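Local coordinates for RegF protein (Neisseria gonorrhoeae, PDB 4HOJ) that binds glutathione and calcium as a stringent starvation protein A homologue of the glutathione S-transferase superfamily, probably linked to the stringent starvation response, at residues 159-167 against 194-203. Sequence-based numbering, arbitrary orientation.
With CA (calcium ion), chain B.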
loop_
_atom_site.group_PDB
_atom_site.type_symbol
_atom_site.label_atom_id
_atom_site.label_comp_id
_atom_site.label_asym_id
_atom_site.label_seq_id
_atom_site.Cartn_x
_atom_site.Cartn_y
_atom_site.Cartn_z
ATOM N N LEU A 159 12.195 12.874 -0.404
ATOM C CA LEU A 159 11.454 14.100 -0.713
ATOM C C LEU A 159 12.024 15.295 0.011
ATOM O O LEU A 159 12.271 16.320 -0.602
ATOM C CB LEU A 159 9.980 13.913 -0.398
ATOM C CG LEU A 159 9.122 15.196 -0.426
ATOM C CD1 LEU A 159 9.253 15.866 -1.792
ATOM C CD2 LEU A 159 7.678 14.829 -0.141
ATOM N N LEU A 160 12.304 15.149 1.279
ATOM C CA LEU A 160 12.900 16.284 2.007
ATOM C C LEU A 160 14.272 16.667 1.465
ATOM O O LEU A 160 14.592 17.852 1.417
ATOM C CB LEU A 160 12.994 15.943 3.522
ATOM C CG LEU A 160 11.648 15.569 4.150
ATOM C CD1 LEU A 160 11.817 15.290 5.657
ATOM C CD2 LEU A 160 10.687 16.686 3.929
ATOM N N TRP A 161 15.054 15.678 0.993
ATOM C CA TRP A 161 16.344 16.002 0.388
ATOM C C TRP A 161 16.155 16.887 -0.840
ATOM O O TRP A 161 17.029 17.716 -1.112
ATOM C CB TRP A 161 16.998 14.677 -0.011
ATOM C CG TRP A 161 18.356 14.889 -0.594
ATOM C CD1 TRP A 161 18.677 14.743 -1.908
ATOM C CD2 TRP A 161 19.554 15.323 0.076
ATOM N NE1 TRP A 161 20.005 15.088 -2.115
ATOM C CE2 TRP A 161 20.563 15.403 -0.905
ATOM C CE3 TRP A 161 19.860 15.655 1.402
ATOM C CZ2 TRP A 161 21.867 15.818 -0.605
ATOM C CZ3 TRP A 161 21.166 16.033 1.704
ATOM C CH2 TRP A 161 22.141 16.108 0.701
ATOM N N ARG A 162 15.041 16.715 -1.556
ATOM C CA ARG A 162 14.767 17.338 -2.838
ATOM C C ARG A 162 13.968 18.611 -2.737
ATOM O O ARG A 162 13.590 19.138 -3.810
ATOM C CB ARG A 162 14.032 16.329 -3.773
ATOM C CG ARG A 162 14.973 15.239 -4.309
ATOM C CD ARG A 162 14.142 14.050 -4.878
ATOM N NE ARG A 162 14.985 13.108 -5.576
ATOM C CZ ARG A 162 15.816 12.223 -5.016
ATOM N NH1 ARG A 162 15.867 12.148 -3.666
ATOM N NH2 ARG A 162 16.515 11.366 -5.748
ATOM N N LEU A 163 13.765 19.195 -1.546
ATOM C CA LEU A 163 12.921 20.403 -1.537
ATOM C C LEU A 163 13.514 21.533 -2.353
ATOM O O LEU A 163 12.768 22.201 -3.118
ATOM C CB LEU A 163 12.611 20.903 -0.145
ATOM C CG LEU A 163 11.886 19.881 0.733
ATOM C CD1 LEU A 163 11.670 20.439 2.125
ATOM C CD2 LEU A 163 10.581 19.453 0.098
ATOM N N ASP A 164 14.834 21.768 -2.292
ATOM C CA ASP A 164 15.438 22.796 -3.143
ATOM C C ASP A 164 15.332 22.407 -4.627
ATOM O O ASP A 164 14.958 23.267 -5.497
ATOM C CB ASP A 164 16.899 23.019 -2.708
ATOM C CG ASP A 164 17.586 24.166 -3.451
ATOM O OD1 ASP A 164 16.980 24.907 -4.268
ATOM O OD2 ASP A 164 18.799 24.366 -3.189
ATOM N N HIS A 165 15.658 21.162 -4.964
ATOM C CA HIS A 165 15.604 20.683 -6.342
ATOM C C HIS A 165 14.213 20.921 -6.945
ATOM O O HIS A 165 14.095 21.365 -8.081
ATOM C CB HIS A 165 16.009 19.187 -6.343
ATOM C CG HIS A 165 15.835 18.488 -7.652
ATOM N ND1 HIS A 165 16.579 18.805 -8.763
ATOM C CD2 HIS A 165 14.964 17.524 -8.042
ATOM C CE1 HIS A 165 16.199 18.040 -9.778
ATOM N NE2 HIS A 165 15.229 17.246 -9.367
ATOM N N TYR A 166 13.172 20.591 -6.176
ATOM C CA TYR A 166 11.795 20.748 -6.599
ATOM C C TYR A 166 11.246 22.169 -6.462
ATOM O O TYR A 166 10.104 22.434 -6.825
ATOM C CB TYR A 166 10.892 19.829 -5.775
ATOM C CG TYR A 166 11.034 18.326 -6.043
ATOM C CD1 TYR A 166 11.366 17.830 -7.281
ATOM C CD2 TYR A 166 10.731 17.435 -5.032
ATOM C CE1 TYR A 166 11.441 16.435 -7.536
ATOM C CE2 TYR A 166 10.789 16.029 -5.275
ATOM C CZ TYR A 166 11.133 15.564 -6.477
ATOM O OH TYR A 166 11.206 14.209 -6.722
ATOM N N ASP A 167 12.049 23.085 -5.931
ATOM C CA ASP A 167 11.614 24.466 -5.702
ATOM C C ASP A 167 10.374 24.559 -4.787
ATOM O O ASP A 167 9.526 25.426 -4.942
ATOM C CB ASP A 167 11.376 25.213 -7.031
ATOM C CG ASP A 167 12.646 25.296 -7.909
ATOM O OD1 ASP A 167 13.753 25.320 -7.357
ATOM O OD2 ASP A 167 12.572 25.381 -9.150
ATOM N N LEU A 194 23.367 8.327 -1.001
ATOM C CA LEU A 194 23.243 9.355 -2.050
ATOM C C LEU A 194 24.100 8.989 -3.246
ATOM O O LEU A 194 25.280 8.621 -3.105
ATOM C CB LEU A 194 23.746 10.703 -1.510
ATOM C CG LEU A 194 22.851 11.370 -0.442
ATOM C CD1 LEU A 194 23.631 12.522 0.190
ATOM C CD2 LEU A 194 21.564 11.879 -1.056
ATOM N N THR A 195 23.533 9.133 -4.432
ATOM C CA THR A 195 24.369 9.074 -5.613
ATOM C C THR A 195 25.109 10.440 -5.831
ATOM O O THR A 195 24.710 11.467 -5.253
ATOM C CB THR A 195 23.512 8.755 -6.858
ATOM O OG1 THR A 195 22.742 9.909 -7.191
ATOM C CG2 THR A 195 22.587 7.561 -6.672
ATOM N N PRO A 196 26.130 10.476 -6.710
ATOM C CA PRO A 196 26.736 11.777 -7.018
ATOM C C PRO A 196 25.768 12.779 -7.585
ATOM O O PRO A 196 25.848 13.957 -7.288
ATOM C CB PRO A 196 27.841 11.443 -8.031
ATOM C CG PRO A 196 28.108 10.048 -7.851
ATOM C CD PRO A 196 26.847 9.368 -7.363
ATOM N N ALA A 197 24.763 12.279 -8.338
ATOM C CA ALA A 197 23.766 13.190 -8.885
ATOM C C ALA A 197 22.905 13.762 -7.766
ATOM O O ALA A 197 22.600 14.926 -7.765
ATOM C CB ALA A 197 22.899 12.428 -9.921
ATOM N N GLU A 198 22.559 12.932 -6.772
ATOM C CA GLU A 198 21.722 13.449 -5.674
ATOM C C GLU A 198 22.517 14.392 -4.777
ATOM O O GLU A 198 21.934 15.382 -4.264
ATOM C CB GLU A 198 21.168 12.267 -4.868
ATOM C CG GLU A 198 20.016 11.541 -5.597
ATOM C CD GLU A 198 19.753 10.183 -5.041
ATOM O OE1 GLU A 198 20.611 9.581 -4.326
ATOM O OE2 GLU A 198 18.639 9.661 -5.312
ATOM N N LYS A 199 23.839 14.163 -4.651
ATOM C CA LYS A 199 24.652 15.115 -3.914
ATOM C C LYS A 199 24.621 16.480 -4.552
ATOM O O LYS A 199 24.702 17.476 -3.812
ATOM C CB LYS A 199 26.082 14.590 -3.786
ATOM C CG LYS A 199 26.127 13.376 -2.861
ATOM C CD LYS A 199 27.573 12.938 -2.609
ATOM C CE LYS A 199 27.563 11.632 -1.757
ATOM N NZ LYS A 199 28.968 11.111 -1.736
ATOM N N ALA A 200 24.479 16.553 -5.865
ATOM C CA ALA A 200 24.366 17.840 -6.583
ATOM C C ALA A 200 23.096 18.640 -6.283
ATOM O O ALA A 200 22.990 19.821 -6.616
ATOM C CB ALA A 200 24.495 17.628 -8.135
ATOM N N MET A 201 22.124 17.978 -5.652
ATOM C CA MET A 201 20.800 18.603 -5.344
ATOM C C MET A 201 20.770 19.529 -4.148
ATOM O O MET A 201 19.848 20.318 -4.029
ATOM C CB MET A 201 19.681 17.550 -5.172
ATOM C CG MET A 201 19.552 16.690 -6.379
ATOM S SD MET A 201 18.375 15.375 -6.020
ATOM C CE MET A 201 18.254 14.647 -7.633
ATOM N N ARG A 202 21.757 19.437 -3.263
ATOM C CA ARG A 202 21.895 20.372 -2.128
ATOM C C ARG A 202 23.112 20.034 -1.294
ATOM O O ARG A 202 23.697 18.988 -1.461
ATOM C CB ARG A 202 20.665 20.424 -1.216
ATOM C CG ARG A 202 20.239 19.116 -0.727
ATOM C CD ARG A 202 19.536 19.178 0.662
ATOM N NE ARG A 202 20.554 19.258 1.703
ATOM C CZ ARG A 202 20.331 19.669 2.949
ATOM N NH1 ARG A 202 21.329 19.679 3.825
ATOM N NH2 ARG A 202 19.119 20.072 3.309
ATOM N N LYS A 203 23.486 20.917 -0.371
ATOM C CA LYS A 203 24.699 20.676 0.416
ATOM C C LYS A 203 24.479 19.696 1.594
ATOM O O LYS A 203 25.437 19.182 2.187
ATOM C CB LYS A 203 25.331 22.010 0.832
ATOM C CG LYS A 203 25.566 22.932 -0.372
ATOM C CD LYS A 203 26.457 24.148 -0.078
ATOM C CE LYS A 203 25.725 25.227 0.700
ATOM N NZ LYS A 203 26.524 26.486 0.807
HETATM CA CA CA B . 15.733 25.385 -6.037
HETATM O O HOH W 1 16.376 19.862 2.136
HETATM O O HOH W 2 17.240 19.643 -3.094
HETATM O O HOH W 3 16.177 24.149 -8.273
HETATM O O HOH W 4 14.301 26.526 -4.512
#
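Trp161, leaving the last turn of helix 151-161, slides its indole between Leu194 and Arg202 and spends its one N-H on a backbone oxygen. NE1 donates to Glu198 O over 2.9 Å, almost in the ring plane though well above the carbonyl plane. Met201 N reaches the same oxygen from the opposite face, and this single acceptor thus serves two donors. Arg202 CG stands 3.6 Å from the centroid of the six-membered ring, while Leu194 CD2 packs on the other face against the five-membered ring. Bent at chi3 (-81°), the Arg202 chain crosses the indole before its NH1 forms a salt bridge with Glu182; NH2 donates to a water that also binds Leu160 O.

Arg162, extended from CG to NE, sends NH2 2.8 Å to Glu198 OE2, a salt bridge made edge-on by the guanidinium to the anti side of the carboxylate. NH2 also donates to Thr11 O, and NH1 to His16 ND1 and Pro158 O. The other carboxylate oxygen, OE1, takes Thr195 N at 3.0 Å and pairs with Arg19. Met201 SD lies over the rim of one guanidinium face and meets Arg162 CG at 3.8 Å, and its methyl lies above the His165 ring. A second water joins Trp161 O, His165 N and Met201 O, coupling the two backbones.

Beyond this seam, Asp164 O and OD1, Asp167 OD1 and two waters bind calcium. Glu198 N returns a bond to Thr195 OG1, completing the capping box that starts helix 196-199. Trp161, Arg162 and Glu198 hold this C-terminal tail helix of the GST fold against the all-helical domain, and Arg19 ties it to the thioredoxin-like domain.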